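Local coordinates for 14L protein (Yaba-like disease virus, PDB 4EKX) that probably binds and neutralises interleukin-18, as a viral counterpart of the host IL-18-binding protein with an immunoglobulin-like fold, at residues 11-21 / 103-111. The protein carries 2 engineered substitutions. Residues are numbered along the deposited sequence; the frame is centred on the assembly and turned at random.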
ATOM      1  N   VAL D  11      -8.305  -7.964  -2.433  1.00 30.57           N
ATOM      2  CA  VAL D  11      -7.829  -9.028  -3.312  1.00 34.53           C
ATOM      3  C   VAL D  11      -7.640  -8.500  -4.729  1.00 31.74           C
ATOM      4  O   VAL D  11      -8.291  -7.531  -5.133  1.00 33.31           O
ATOM      5  CB  VAL D  11      -8.809 -10.232  -3.356  1.00 33.45           C
ATOM      6  CG1 VAL D  11      -8.884 -10.915  -1.994  1.00 36.04           C
ATOM      7  CG2 VAL D  11     -10.190  -9.780  -3.814  1.00 35.18           C
ATOM      8  N   PRO D  12      -6.740  -9.132  -5.496  1.00 33.20           N
ATOM      9  CA  PRO D  12      -6.618  -8.693  -6.891  1.00 35.25           C
ATOM     10  C   PRO D  12      -7.782  -9.231  -7.724  1.00 37.04           C
ATOM     11  O   PRO D  12      -8.244 -10.353  -7.476  1.00 36.78           O
ATOM     12  CB  PRO D  12      -5.295  -9.316  -7.340  1.00 33.32           C
ATOM     13  CG  PRO D  12      -5.183 -10.581  -6.522  1.00 30.34           C
ATOM     14  CD  PRO D  12      -5.856 -10.274  -5.179  1.00 31.62           C
ATOM     15  N   VAL D  13      -8.250  -8.434  -8.681  1.00 33.45           N
ATOM     16  CA  VAL D  13      -9.375  -8.815  -9.532  1.00 38.92           C
ATOM     17  C   VAL D  13      -9.027  -9.955 -10.484  1.00 42.23           C
ATOM     18  O   VAL D  13      -9.912 -10.619 -11.018  1.00 39.28           O
ATOM     19  CB  VAL D  13      -9.902  -7.627 -10.351  1.00 34.57           C
ATOM     20  CG1 VAL D  13     -10.414  -6.533  -9.417  1.00 35.32           C
ATOM     21  CG2 VAL D  13      -8.818  -7.086 -11.266  1.00 38.64           C
ATOM     22  N   LYS D  14      -7.737 -10.170 -10.707  1.00 38.91           N
ATOM     23  CA  LYS D  14      -7.305 -11.276 -11.550  1.00 40.64           C
ATOM     24  C   LYS D  14      -6.124 -12.008 -10.943  1.00 42.73           C
ATOM     25  O   LYS D  14      -5.306 -11.426 -10.229  1.00 41.83           O
ATOM     26  CB  LYS D  14      -6.948 -10.785 -12.956  1.00 43.45           C
ATOM     27  CG  LYS D  14      -5.812  -9.776 -12.996  1.00 52.53           C
ATOM     28  CD  LYS D  14      -5.620  -9.247 -14.413  1.00 67.80           C
ATOM     29  CE  LYS D  14      -4.707  -8.030 -14.444  1.00 76.83           C
ATOM     30  NZ  LYS D  14      -3.294  -8.361 -14.120  1.00 80.55           N
ATOM     31  N   GLU D  15      -6.052 -13.301 -11.222  1.00 40.31           N
ATOM     32  CA  GLU D  15      -4.914 -14.099 -10.813  1.00 41.81           C
ATOM     33  C   GLU D  15      -3.675 -13.723 -11.635  1.00 37.82           C
ATOM     34  O   GLU D  15      -3.767 -13.463 -12.845  1.00 43.82           O
ATOM     35  CB  GLU D  15      -5.236 -15.585 -10.994  1.00 41.73           C
ATOM     36  CG  GLU D  15      -4.066 -16.497 -10.732  1.00 49.77           C
ATOM     37  CD  GLU D  15      -4.424 -17.970 -10.848  1.00 54.58           C
ATOM     38  OE1 GLU D  15      -5.592 -18.300 -11.147  1.00 55.04           O
ATOM     39  OE2 GLU D  15      -3.521 -18.794 -10.635  1.00 48.82           O
ATOM     40  N   THR D  16      -2.524 -13.695 -10.965  1.00 41.46           N
ATOM     41  CA  THR D  16      -1.220 -13.568 -11.611  1.00 44.84           C
ATOM     42  C   THR D  16      -0.264 -14.597 -11.011  1.00 42.33           C
ATOM     43  O   THR D  16      -0.653 -15.371 -10.129  1.00 43.03           O
ATOM     44  CB  THR D  16      -0.626 -12.147 -11.457  1.00 47.95           C
ATOM     45  OG1 THR D  16      -0.535 -11.809 -10.070  1.00 46.61           O
ATOM     46  CG2 THR D  16      -1.497 -11.112 -12.174  1.00 47.74           C
ATOM     47  N   SER D  17       0.982 -14.612 -11.482  1.00 45.73           N
ATOM     48  CA  SER D  17       1.956 -15.612 -11.029  1.00 51.44           C
ATOM     49  C   SER D  17       2.246 -15.456  -9.542  1.00 48.49           C
ATOM     50  O   SER D  17       2.505 -16.430  -8.835  1.00 48.37           O
ATOM     51  CB  SER D  17       3.260 -15.493 -11.816  1.00 63.91           C
ATOM     52  OG  SER D  17       3.904 -14.262 -11.529  1.00 70.98           O
ATOM     53  N   LYS D  18       2.187 -14.219  -9.069  1.00 42.94           N
ATOM     54  CA  LYS D  18       2.346 -13.915  -7.655  1.00 42.92           C
ATOM     55  C   LYS D  18       1.134 -13.130  -7.186  1.00 43.11           C
ATOM     56  O   LYS D  18       0.947 -11.988  -7.580  1.00 49.53           O
ATOM     57  CB  LYS D  18       3.612 -13.098  -7.433  1.00 46.95           C
ATOM     58  CG  LYS D  18       3.819 -12.625  -6.008  1.00 47.55           C
ATOM     59  CD  LYS D  18       5.227 -12.102  -5.819  1.00 55.54           C
ATOM     60  CE  LYS D  18       5.368 -11.339  -4.519  1.00 63.33           C
ATOM     61  NZ  LYS D  18       6.659 -10.603  -4.451  1.00 71.36           N
ATOM     62  N   VAL D  19       0.304 -13.752  -6.361  1.00 40.74           N
ATOM     63  CA  VAL D  19      -0.944 -13.131  -5.903  1.00 39.54           C
ATOM     64  C   VAL D  19      -0.798 -12.641  -4.468  1.00 36.66           C
ATOM     65  O   VAL D  19      -0.374 -13.384  -3.595  1.00 37.63           O
ATOM     66  CB  VAL D  19      -2.133 -14.129  -5.989  1.00 34.95           C
ATOM     67  CG1 VAL D  19      -3.303 -13.684  -5.126  1.00 35.47           C
ATOM     68  CG2 VAL D  19      -2.567 -14.314  -7.456  1.00 35.35           C
ATOM     69  N   VAL D  20      -1.152 -11.381  -4.226  1.00 31.65           N
ATOM     70  CA  VAL D  20      -1.048 -10.827  -2.879  1.00 31.61           C
ATOM     71  C   VAL D  20      -2.419 -10.412  -2.369  1.00 30.29           C
ATOM     72  O   VAL D  20      -3.132  -9.675  -3.048  1.00 32.96           O
ATOM     73  CB  VAL D  20      -0.142  -9.579  -2.850  1.00 35.73           C
ATOM     74  CG1 VAL D  20      -0.073  -9.006  -1.430  1.00 37.30           C
ATOM     75  CG2 VAL D  20       1.249  -9.919  -3.369  1.00 40.90           C
ATOM     76  N   LEU D  21      -2.785 -10.920  -1.193  1.00 33.22           N
ATOM     77  CA  LEU D  21      -3.991 -10.487  -0.498  1.00 29.75           C
ATOM     78  C   LEU D  21      -3.544  -9.634   0.658  1.00 30.52           C
ATOM     79  O   LEU D  21      -2.621 -10.003   1.386  1.00 38.22           O
ATOM     80  CB  LEU D  21      -4.785 -11.678   0.038  1.00 30.47           C
ATOM     81  CG  LEU D  21      -4.879 -12.881  -0.927  1.00 34.35           C
ATOM     82  CD1 LEU D  21      -5.776 -13.956  -0.328  1.00 38.03           C
ATOM     83  CD2 LEU D  21      -5.389 -12.449  -2.300  1.00 40.68           C
ATOM     84  N   SER D 103     -13.211 -13.476   5.339  1.00 32.48           N
ATOM     85  CA  SER D 103     -12.654 -14.567   4.555  1.00 34.72           C
ATOM     86  C   SER D 103     -12.927 -14.369   3.081  1.00 38.33           C
ATOM     87  O   SER D 103     -13.756 -13.545   2.694  1.00 38.39           O
ATOM     88  CB  SER D 103     -13.199 -15.919   5.032  1.00 43.55           C
ATOM     89  OG  SER D 103     -14.595 -16.019   4.810  1.00 47.42           O
ATOM     90  N   VAL D 104     -12.204 -15.123   2.262  1.00 30.59           N
ATOM     91  CA  VAL D 104     -12.383 -15.065   0.822  1.00 31.37           C
ATOM     92  C   VAL D 104     -12.006 -16.404   0.205  1.00 38.21           C
ATOM     93  O   VAL D 104     -11.120 -17.105   0.702  1.00 34.86           O
ATOM     94  CB  VAL D 104     -11.531 -13.927   0.189  1.00 36.20           C
ATOM     95  CG1 VAL D 104     -10.045 -14.152   0.445  1.00 35.44           C
ATOM     96  CG2 VAL D 104     -11.815 -13.803  -1.309  1.00 37.13           C
ATOM     97  N   ILE D 105     -12.720 -16.763  -0.856  1.00 37.57           N
ATOM     98  CA  ILE D 105     -12.364 -17.888  -1.700  1.00 39.86           C
ATOM     99  C   ILE D 105     -12.078 -17.297  -3.073  1.00 39.00           C
ATOM    100  O   ILE D 105     -12.982 -16.810  -3.750  1.00 40.30           O
ATOM    101  CB  ILE D 105     -13.500 -18.922  -1.773  1.00 41.07           C
ATOM    102  CG1 ILE D 105     -13.680 -19.593  -0.409  1.00 45.91           C
ATOM    103  CG2 ILE D 105     -13.225 -19.975  -2.868  1.00 46.44           C
ATOM    104  CD1 ILE D 105     -14.857 -20.534  -0.340  1.00 50.50           C
ATOM    105  N   LEU D 106     -10.811 -17.324  -3.465  1.00 37.71           N
ATOM    106  CA  LEU D 106     -10.366 -16.628  -4.667  1.00 37.70           C
ATOM    107  C   LEU D 106     -11.093 -17.007  -5.959  1.00 42.01           C
ATOM    108  O   LEU D 106     -11.419 -16.133  -6.756  1.00 42.16           O
ATOM    109  CB  LEU D 106      -8.845 -16.752  -4.822  1.00 39.58           C
ATOM    110  CG  LEU D 106      -8.144 -16.026  -3.666  1.00 37.59           C
ATOM    111  CD1 LEU D 106      -6.654 -16.350  -3.614  1.00 43.56           C
ATOM    112  CD2 LEU D 106      -8.388 -14.521  -3.783  1.00 38.65           C
ATOM    113  N   SER D 107     -11.357 -18.293  -6.171  1.00 44.87           N
ATOM    114  CA  SER D 107     -12.017 -18.711  -7.408  1.00 48.70           C
ATOM    115  C   SER D 107     -13.352 -17.989  -7.601  1.00 47.00           C
ATOM    116  O   SER D 107     -13.782 -17.760  -8.731  1.00 51.62           O
ATOM    117  CB  SER D 107     -12.214 -20.233  -7.448  1.00 46.53           C
ATOM    118  OG  SER D 107     -12.978 -20.673  -6.336  1.00 49.96           O
ATOM    119  N   LYS D 108     -13.997 -17.634  -6.498  1.00 46.10           N
ATOM    120  CA  LYS D 108     -15.270 -16.932  -6.542  1.00 45.34           C
ATOM    121  C   LYS D 108     -15.090 -15.502  -7.023  1.00 42.68           C
ATOM    122  O   LYS D 108     -15.907 -14.988  -7.772  1.00 46.34           O
ATOM    123  CB  LYS D 108     -15.927 -16.927  -5.167  1.00 47.48           C
ATOM    124  CG  LYS D 108     -16.385 -18.290  -4.685  1.00 56.65           C
ATOM    125  N   ILE D 109     -14.004 -14.873  -6.603  1.00 43.54           N
ATOM    126  CA  ILE D 109     -13.707 -13.525  -7.039  1.00 44.31           C
ATOM    127  C   ILE D 109     -13.297 -13.537  -8.500  1.00 48.63           C
ATOM    128  O   ILE D 109     -13.760 -12.728  -9.286  1.00 45.07           O
ATOM    129  CB  ILE D 109     -12.568 -12.911  -6.216  1.00 40.18           C
ATOM    130  CG1 ILE D 109     -12.954 -12.837  -4.739  1.00 43.15           C
ATOM    131  CG2 ILE D 109     -12.216 -11.536  -6.748  1.00 41.94           C
ATOM    132  CD1 ILE D 109     -13.948 -11.745  -4.426  1.00 43.42           C
ATOM    133  N   TRP D 110     -12.424 -14.469  -8.854  1.00 46.59           N
ATOM    134  CA  TRP D 110     -11.848 -14.498 -10.176  1.00 46.46           C
ATOM    135  C   TRP D 110     -12.796 -14.969 -11.241  1.00 58.41           C
ATOM    136  O   TRP D 110     -12.642 -14.607 -12.419  1.00 60.98           O
ATOM    137  CB  TRP D 110     -10.571 -15.318 -10.179  1.00 51.84           C
ATOM    138  CG  TRP D 110      -9.467 -14.679  -9.379  1.00 48.84           C
ATOM    139  CD1 TRP D 110      -9.335 -13.341  -9.041  1.00 43.61           C
ATOM    140  CD2 TRP D 110      -8.299 -15.334  -8.785  1.00 44.37           C
ATOM    141  NE1 TRP D 110      -8.203 -13.131  -8.311  1.00 44.71           N
ATOM    142  CE2 TRP D 110      -7.537 -14.283  -8.120  1.00 43.47           C
ATOM    143  CE3 TRP D 110      -7.830 -16.632  -8.741  1.00 44.14           C
ATOM    144  CZ2 TRP D 110      -6.361 -14.543  -7.451  1.00 41.69           C
ATOM    145  CZ3 TRP D 110      -6.640 -16.884  -8.061  1.00 46.90           C
ATOM    146  CH2 TRP D 110      -5.925 -15.862  -7.434  1.00 45.80           C
ATOM    147  N   ASN D 111     -13.781 -15.771 -10.849  1.00 62.81           N
ATOM    148  CA  ASN D 111     -14.766 -16.292 -11.788  1.00 70.78           C
ATOM    149  C   ASN D 111     -15.978 -15.375 -11.919  1.00 71.46           C
ATOM    150  O   ASN D 111     -16.872 -15.623 -12.728  1.00 76.84           O
ATOM    151  CB  ASN D 111     -15.211 -17.697 -11.376  1.00 74.72           C
ATOM    152  CG  ASN D 111     -14.110 -18.726 -11.538  1.00 74.87           C
ATOM    153  OD1 ASN D 111     -13.072 -18.454 -12.140  1.00 72.89           O
ATOM    154  ND2 ASN D 111     -14.333 -19.920 -10.998  1.00 76.02           N
TER
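Trp110, on the last turn of helix 106-110, lays its indole into the loop that joins strands 6-12 and 18-26. One hydrogen bond joins the two segments: Trp110 NE1 donates its N-H to Pro12 O at 2.9 Å, with an N-H...O angle of 152°. The oxygen lies close to the indole plane, whereas the donor stands above the carbonyl plane of Pro12.

Around this bond the ring is packed on several sides. Glu15 sits over one face, its CB 3.4 Å from the centroid of the six-membered ring in a CH-pi contact. With CG anti to the backbone N (chi1 174°), the extended Glu15 chain runs across the outer end of the ring, carrying the carboxylate past CZ3 with its plane 19° from that of the indole; there OE2 is held by a salt bridge to Arg85. On the opposite face lies Leu106 CB, one turn back in the helix. Val19 meets the ring with both methyls, CG1 at the edge and CG2 obliquely, 3.7 Å from Trp110 CH2.

The remaining contacts are aliphatic. Leu21 and Leu106 meet tip to tip, CD2 to CD2 at 3.9 Å. Val11 CG1 lies 4.1 Å from Leu106 CD2 and also meets Val104 CG2 tip to tip, while Val11 CG2 is 4.0 Å from Ile109 CG2.

Val11 and Pro12 also pair with a strand of the second subunit, so the hairpin's sheet continues across the interface beside this packing. Within the chain, the C-terminal helix closes one end of the hydrophobic core between the two antiparallel sheets, edge strand 6-12 facing edge strand 100-104, in a beta sandwich of the immunoglobulin-like kind.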